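Long-range contacts in insect group II chitinase (Ostrinia furnacalis, PDB 5Y2A), which probably hydrolyses the beta-1,4 glycosidic bonds of chitin through a family 18 glycoside hydrolase catalytic domain, as part of insect chitin breakdown: residues A[210-215]-A[301-306]; A[167-171]-A[226-231]. All blocks are in the same frame, centred on the assembly; numbering follows the deposited sequence.

Contact 1 of 2, residues A[210-215]-A[301-306]; sequences PMYVHD and DPGGRI. With NAG (2-acetamido-2-deoxy-beta-D-glucopyranose), chain C.
The backbone amides of Met-211 and Tyr-212 converge on one carbonyl, Arg-305 O: Met-211 N donates at 2.9 Å and Tyr-212 N at 3.0 Å, the latter nearly straight (171°) and on a lone pair in the carbonyl plane. Beyond this pair of hydrogen bonds the side chain of Arg-305 runs under residues 213-215, its CD passing 3.3 Å from Val-213 O. A bend at chi3 (-69°) turns the guanidinium flat beneath the His-214 ring, centres 4.0 Å apart and planes 26° off parallel, with His-214 CD2 above the middle of the guanidinium. The imidazole is held at ND1 by a hydrogen bond with the backbone N of Lys-216. Arg-305 NH1 reaches Asp-215 OD1 at 2.9 Å, on the anti lone pair and somewhat out of the guanidinium plane, while NE and NH2 grip Asp-301 side-on, NH2 to OD1 at 2.7 Å. Asp-301 OD1 also takes Gly-303 N from the opposite face of the carboxylate, an Asx turn within the type I turn 301-304. A leucine in place of Arg-305 would probably leave both aspartates without their positive mate and the His-214 ring without its stacking partner. Nearer the sugar, Tyr-212 lays one ring face against the acetamido methyl C8 of the glycan and the other against Met-211 CG, its hydroxyl bonded to His-327. The guanidinium between Asp-215 and Asp-301 would tend to keep both carboxylates ionised, so this loop pair is joined by an ionic network on one side and a shared carbonyl on the other.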
loop_
_atom_site.group_PDB
_atom_site.type_symbol
_atom_site.label_atom_id
_atom_site.label_comp_id
_atom_site.label_asym_id
_atom_site.label_seq_id
_atom_site.Cartn_x
_atom_site.Cartn_y
_atom_site.Cartn_z
ATOM N N PRO A 210 -6.216 21.837 -5.916
ATOM C CA PRO A 210 -6.767 23.012 -6.603
ATOM C C PRO A 210 -6.649 24.249 -5.726
ATOM O O PRO A 210 -6.829 24.187 -4.511
ATOM C CB PRO A 210 -8.234 22.632 -6.846
ATOM C CG PRO A 210 -8.315 21.136 -6.625
ATOM C CD PRO A 210 -7.252 20.834 -5.613
ATOM N N MET A 211 -6.303 25.373 -6.353
ATOM C CA MET A 211 -6.149 26.628 -5.627
ATOM C C MET A 211 -7.473 27.372 -5.487
ATOM O O MET A 211 -7.845 27.780 -4.382
ATOM C CB MET A 211 -5.113 27.512 -6.324
ATOM C CG MET A 211 -4.864 28.828 -5.616
ATOM S SD MET A 211 -4.060 28.589 -4.023
ATOM C CE MET A 211 -4.836 29.841 -3.015
ATOM N N TYR A 212 -8.195 27.543 -6.597
ATOM C CA TYR A 212 -9.473 28.242 -6.630
ATOM C C TYR A 212 -10.515 27.342 -7.279
ATOM O O TYR A 212 -10.188 26.321 -7.886
ATOM C CB TYR A 212 -9.363 29.577 -7.389
ATOM C CG TYR A 212 -8.279 30.481 -6.840
ATOM C CD1 TYR A 212 -8.364 30.982 -5.547
ATOM C CD2 TYR A 212 -7.171 30.820 -7.603
ATOM C CE1 TYR A 212 -7.375 31.799 -5.025
ATOM C CE2 TYR A 212 -6.178 31.641 -7.097
ATOM C CZ TYR A 212 -6.287 32.128 -5.805
ATOM O OH TYR A 212 -5.302 32.941 -5.290
ATOM N N VAL A 213 -11.787 27.735 -7.138
ATOM C CA VAL A 213 -12.883 26.989 -7.751
ATOM C C VAL A 213 -12.684 26.908 -9.259
ATOM O O VAL A 213 -12.273 27.878 -9.907
ATOM C CB VAL A 213 -14.234 27.639 -7.403
ATOM C CG1 VAL A 213 -15.366 27.022 -8.219
ATOM C CG2 VAL A 213 -14.527 27.505 -5.921
ATOM N N HIS A 214 -12.975 25.739 -9.821
ATOM C CA HIS A 214 -12.891 25.488 -11.249
ATOM C C HIS A 214 -14.296 25.184 -11.746
ATOM O O HIS A 214 -15.135 24.688 -10.988
ATOM C CB HIS A 214 -11.929 24.314 -11.533
ATOM C CG HIS A 214 -11.562 24.145 -12.975
ATOM N ND1 HIS A 214 -12.389 23.526 -13.890
ATOM C CD2 HIS A 214 -10.445 24.495 -13.656
ATOM C CE1 HIS A 214 -11.800 23.510 -15.071
ATOM N NE2 HIS A 214 -10.618 24.089 -14.957
ATOM N N ASP A 215 -14.569 25.516 -13.008
ATOM C CA ASP A 215 -15.932 25.344 -13.509
ATOM C C ASP A 215 -16.320 23.875 -13.593
ATOM O O ASP A 215 -17.506 23.543 -13.495
ATOM C CB ASP A 215 -16.101 26.033 -14.868
ATOM C CG ASP A 215 -15.115 25.540 -15.903
ATOM O OD1 ASP A 215 -14.001 26.100 -15.966
ATOM O OD2 ASP A 215 -15.450 24.595 -16.651
ATOM N N ASP A 301 -4.021 25.396 -16.872
ATOM C CA ASP A 301 -5.271 26.129 -16.757
ATOM C C ASP A 301 -5.004 27.609 -17.002
ATOM O O ASP A 301 -4.362 28.257 -16.161
ATOM C CB ASP A 301 -5.887 25.917 -15.377
ATOM C CG ASP A 301 -7.094 26.801 -15.131
ATOM O OD1 ASP A 301 -7.719 27.273 -16.106
ATOM O OD2 ASP A 301 -7.412 27.031 -13.950
ATOM N N PRO A 302 -5.452 28.185 -18.122
ATOM C CA PRO A 302 -5.210 29.621 -18.353
ATOM C C PRO A 302 -5.783 30.514 -17.268
ATOM O O PRO A 302 -5.286 31.631 -17.081
ATOM C CB PRO A 302 -5.890 29.887 -19.704
ATOM C CG PRO A 302 -6.042 28.560 -20.347
ATOM C CD PRO A 302 -6.145 27.540 -19.250
ATOM N N GLY A 303 -6.804 30.059 -16.543
ATOM C CA GLY A 303 -7.386 30.842 -15.471
ATOM C C GLY A 303 -6.607 30.834 -14.177
ATOM O O GLY A 303 -6.935 31.607 -13.273
ATOM N N GLY A 304 -5.592 29.978 -14.059
ATOM C CA GLY A 304 -4.780 29.950 -12.859
ATOM C C GLY A 304 -5.468 29.393 -11.636
ATOM O O GLY A 304 -5.048 29.685 -10.514
ATOM N N ARG A 305 -6.516 28.590 -11.816
ATOM C CA ARG A 305 -7.267 28.049 -10.689
ATOM C C ARG A 305 -6.706 26.726 -10.185
ATOM O O ARG A 305 -6.850 26.410 -8.998
ATOM C CB ARG A 305 -8.733 27.864 -11.087
ATOM C CG ARG A 305 -9.400 29.147 -11.580
ATOM C CD ARG A 305 -10.562 28.834 -12.518
ATOM N NE ARG A 305 -10.102 28.278 -13.790
ATOM C CZ ARG A 305 -10.913 27.848 -14.753
ATOM N NH1 ARG A 305 -12.231 27.909 -14.592
ATOM N NH2 ARG A 305 -10.408 27.355 -15.874
ATOM N N ILE A 306 -6.086 25.941 -11.065
ATOM C CA ILE A 306 -5.429 24.701 -10.682
ATOM C C ILE A 306 -4.045 24.692 -11.311
ATOM O O ILE A 306 -3.780 25.377 -12.303
ATOM C CB ILE A 306 -6.215 23.446 -11.115
ATOM C CG1 ILE A 306 -6.306 23.379 -12.639
ATOM C CG2 ILE A 306 -7.605 23.418 -10.482
ATOM C CD1 ILE A 306 -6.784 22.032 -13.139
HETATM C C1 NAG C . -11.316 32.951 -2.316
HETATM C C2 NAG C . -11.777 33.656 -3.585
HETATM C C3 NAG C . -12.522 34.947 -3.237
HETATM C C4 NAG C . -13.626 34.696 -2.213
HETATM C C5 NAG C . -13.085 33.898 -1.030
HETATM C C6 NAG C . -14.161 33.472 -0.055
HETATM C C7 NAG C . -10.635 33.564 -5.754
HETATM C C8 NAG C . -9.443 34.004 -6.549
HETATM N N2 NAG C . -10.664 33.950 -4.474
HETATM O O3 NAG C . -13.054 35.484 -4.443
HETATM O O4 NAG C . -14.069 35.928 -1.650
HETATM O O5 NAG C . -12.430 32.704 -1.482
HETATM O O6 NAG C . -15.022 32.492 -0.618
HETATM O O7 NAG C . -11.524 32.880 -6.244
HETATM O O HOH W 1 -13.847 29.395 -12.574
#

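Contact 2 of 2, residues A[167-171]-A[226-231]; sequences VSASK and FTVNYW. With NAG (2-acetamido-2-deoxy-beta-D-glucopyranose), chain C.
Lys-171 reaches across to Tyr-230 and Phe-226 on the partly exposed flank of helix 224-233, and its chain can be followed atom by atom. From CB, which points toward the helix, the chain leaves fully extended, CG lying opposite the backbone N (chi1 180°). This sets CG over one face of the Tyr-230 ring in a CH-pi contact, 4.0 Å from the centroid and displaced toward the CZ side. CD follows, nearing Phe-226 CZ at 4.1 Å as well as the tyrosine. CE then passes the Tyr-230 CE1 and OH atoms, and a bend at chi4 (-50°) brings NZ to Tyr-230 OH, to which it donates at 3.0 Å. Asp-175 takes both polar ends, forming a salt bridge with Lys-171 NZ and a hydrogen bond with Tyr-230 OH, so the lysine is held against the ring along its length and at its tip.

Deeper in, Ala-169 CB packs on Thr-227 CG2 at 3.7 Å, and a water bridges Ala-169 O and Thr-227 OG1. That hydroxyl is also bonded to Tyr-197 OH and to Asn-223 O. The indole of Trp-231 comes in beside the end of strand 162-167: its NE1 makes a weak bond, 3.5 Å, to Ser-168 O near the ring plane, and its CZ2 presses on Val-167 CG2 at 3.3 Å, a close approach.

Ser-168 OG accepts from Ser-170 N in an ST turn, and Ser-170 in turn N-caps helix 171-177. The contact thus joins the loop leaving a barrel strand to a neighbouring helix, an arrangement characteristic of the TIM barrel of family 18 glycoside hydrolases.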
loop_
_atom_site.group_PDB
_atom_site.type_symbol
_atom_site.label_atom_id
_atom_site.label_comp_id
_atom_site.label_asym_id
_atom_site.label_seq_id
_atom_site.Cartn_x
_atom_site.Cartn_y
_atom_site.Cartn_z
ATOM N N VAL A 167 -3.597 19.373 9.942
ATOM C CA VAL A 167 -5.047 19.272 10.029
ATOM C C VAL A 167 -5.672 19.125 8.648
ATOM O O VAL A 167 -5.088 19.489 7.625
ATOM C CB VAL A 167 -5.656 20.496 10.738
ATOM C CG1 VAL A 167 -5.101 20.623 12.150
ATOM C CG2 VAL A 167 -5.358 21.738 9.925
ATOM N N SER A 168 -6.907 18.627 8.646
ATOM C CA SER A 168 -7.614 18.306 7.416
ATOM C C SER A 168 -7.975 19.557 6.623
ATOM O O SER A 168 -8.236 20.626 7.184
ATOM C CB SER A 168 -8.894 17.529 7.737
ATOM O OG SER A 168 -9.637 17.269 6.559
ATOM N N ALA A 169 -8.015 19.400 5.301
ATOM C CA ALA A 169 -8.527 20.416 4.393
ATOM C C ALA A 169 -9.936 20.096 3.904
ATOM O O ALA A 169 -10.420 20.741 2.967
ATOM C CB ALA A 169 -7.593 20.577 3.194
ATOM N N SER A 170 -10.576 19.083 4.477
ATOM C CA SER A 170 -11.939 18.703 4.117
ATOM C C SER A 170 -12.910 19.451 5.019
ATOM O O SER A 170 -12.817 19.349 6.246
ATOM C CB SER A 170 -12.138 17.195 4.265
ATOM O OG SER A 170 -13.520 16.868 4.346
ATOM N N LYS A 171 -13.832 20.209 4.418
ATOM C CA LYS A 171 -14.829 20.912 5.221
ATOM C C LYS A 171 -15.548 19.943 6.150
ATOM O O LYS A 171 -15.670 20.189 7.356
ATOM C CB LYS A 171 -15.840 21.626 4.323
ATOM C CG LYS A 171 -16.912 22.381 5.117
ATOM C CD LYS A 171 -18.034 22.880 4.226
ATOM C CE LYS A 171 -19.083 23.652 5.024
ATOM N NZ LYS A 171 -19.546 22.927 6.238
ATOM N N PHE A 226 -10.822 28.029 -0.470
ATOM C CA PHE A 226 -11.937 27.801 0.443
ATOM C C PHE A 226 -11.432 27.308 1.789
ATOM O O PHE A 226 -11.844 27.812 2.841
ATOM C CB PHE A 226 -12.945 26.802 -0.130
ATOM C CG PHE A 226 -14.116 26.561 0.788
ATOM C CD1 PHE A 226 -14.022 25.658 1.846
ATOM C CD2 PHE A 226 -15.297 27.270 0.623
ATOM C CE1 PHE A 226 -15.084 25.462 2.710
ATOM C CE2 PHE A 226 -16.363 27.073 1.476
ATOM C CZ PHE A 226 -16.256 26.171 2.524
ATOM N N THR A 227 -10.542 26.310 1.774
ATOM C CA THR A 227 -10.041 25.732 3.017
ATOM C C THR A 227 -9.483 26.803 3.944
ATOM O O THR A 227 -9.772 26.818 5.148
ATOM C CB THR A 227 -8.962 24.690 2.714
ATOM O OG1 THR A 227 -9.501 23.660 1.873
ATOM C CG2 THR A 227 -8.444 24.086 4.001
ATOM N N VAL A 228 -8.668 27.706 3.395
ATOM C CA VAL A 228 -8.038 28.737 4.212
ATOM C C VAL A 228 -9.092 29.674 4.780
ATOM O O VAL A 228 -9.102 29.972 5.981
ATOM C CB VAL A 228 -6.977 29.499 3.398
ATOM C CG1 VAL A 228 -6.494 30.727 4.165
ATOM C CG2 VAL A 228 -5.796 28.586 3.066
ATOM N N ASN A 229 -9.996 30.156 3.925
ATOM C CA ASN A 229 -11.034 31.061 4.401
ATOM C C ASN A 229 -11.978 30.370 5.375
ATOM O O ASN A 229 -12.469 31.005 6.317
ATOM C CB ASN A 229 -11.793 31.648 3.213
ATOM C CG ASN A 229 -11.024 32.761 2.545
ATOM O OD1 ASN A 229 -10.934 33.867 3.076
ATOM N ND2 ASN A 229 -10.451 32.476 1.380
ATOM N N TYR A 230 -12.217 29.069 5.190
ATOM C CA TYR A 230 -13.079 28.349 6.122
ATOM C C TYR A 230 -12.457 28.284 7.513
ATOM O O TYR A 230 -13.144 28.508 8.515
ATOM C CB TYR A 230 -13.366 26.942 5.597
ATOM C CG TYR A 230 -14.528 26.262 6.288
ATOM C CD1 TYR A 230 -15.826 26.750 6.152
ATOM C CD2 TYR A 230 -14.327 25.138 7.087
ATOM C CE1 TYR A 230 -16.893 26.131 6.783
ATOM C CE2 TYR A 230 -15.390 24.513 7.722
ATOM C CZ TYR A 230 -16.670 25.014 7.564
ATOM O OH TYR A 230 -17.728 24.396 8.191
ATOM N N TRP A 231 -11.156 27.989 7.595
ATOM C CA TRP A 231 -10.478 28.002 8.890
ATOM C C TRP A 231 -10.538 29.383 9.530
ATOM O O TRP A 231 -10.781 29.507 10.739
ATOM C CB TRP A 231 -9.027 27.547 8.734
ATOM C CG TRP A 231 -8.892 26.068 8.790
ATOM C CD1 TRP A 231 -9.013 25.192 7.752
ATOM C CD2 TRP A 231 -8.652 25.281 9.956
ATOM N NE1 TRP A 231 -8.839 23.906 8.199
ATOM C CE2 TRP A 231 -8.627 23.933 9.551
ATOM C CE3 TRP A 231 -8.461 25.583 11.308
ATOM C CZ2 TRP A 231 -8.422 22.889 10.448
ATOM C CZ3 TRP A 231 -8.241 24.545 12.194
ATOM C CH2 TRP A 231 -8.223 23.214 11.760
HETATM C C1 NAG C . -11.316 32.951 -2.316
HETATM C C2 NAG C . -11.777 33.656 -3.585
HETATM C C3 NAG C . -12.522 34.947 -3.237
HETATM C C4 NAG C . -13.626 34.696 -2.213
HETATM C C5 NAG C . -13.085 33.898 -1.030
HETATM C C6 NAG C . -14.161 33.472 -0.055
HETATM C C7 NAG C . -10.635 33.564 -5.754
HETATM C C8 NAG C . -9.443 34.004 -6.549
HETATM N N2 NAG C . -10.664 33.950 -4.474
HETATM O O3 NAG C . -13.054 35.484 -4.443
HETATM O O4 NAG C . -14.069 35.928 -1.650
HETATM O O5 NAG C . -12.430 32.704 -1.482
HETATM O O6 NAG C . -15.022 32.492 -0.618
HETATM O O7 NAG C . -11.524 32.880 -6.244
HETATM O O HOH W 2 -12.063 22.877 2.283
#

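In the fold
The two contacts lie about 17 Å apart between centres and about 5 Å between nearest atoms, and their segments alternate along the chain. Contact 2 is the closer to the centre of the chain, tying the end of barrel strand 162-167 to helix 224-233; contact 1 lies farther out and joins two irregular loops. Both are partly buried, but their chemistry differs: contact 1 rests on charge and a shared carbonyl, contact 2 mainly on aromatic and aliphatic packing, with a few polar links, one of them through a water. Backbone hydrogen bonds of Pro-210 with Val-224 and of Met-211 with Asn-225 tie contact 1 to the start of helix 224-233, which carries residues 226-231 of contact 2. The glycan is touched from both, by Tyr-212 and Asn-229.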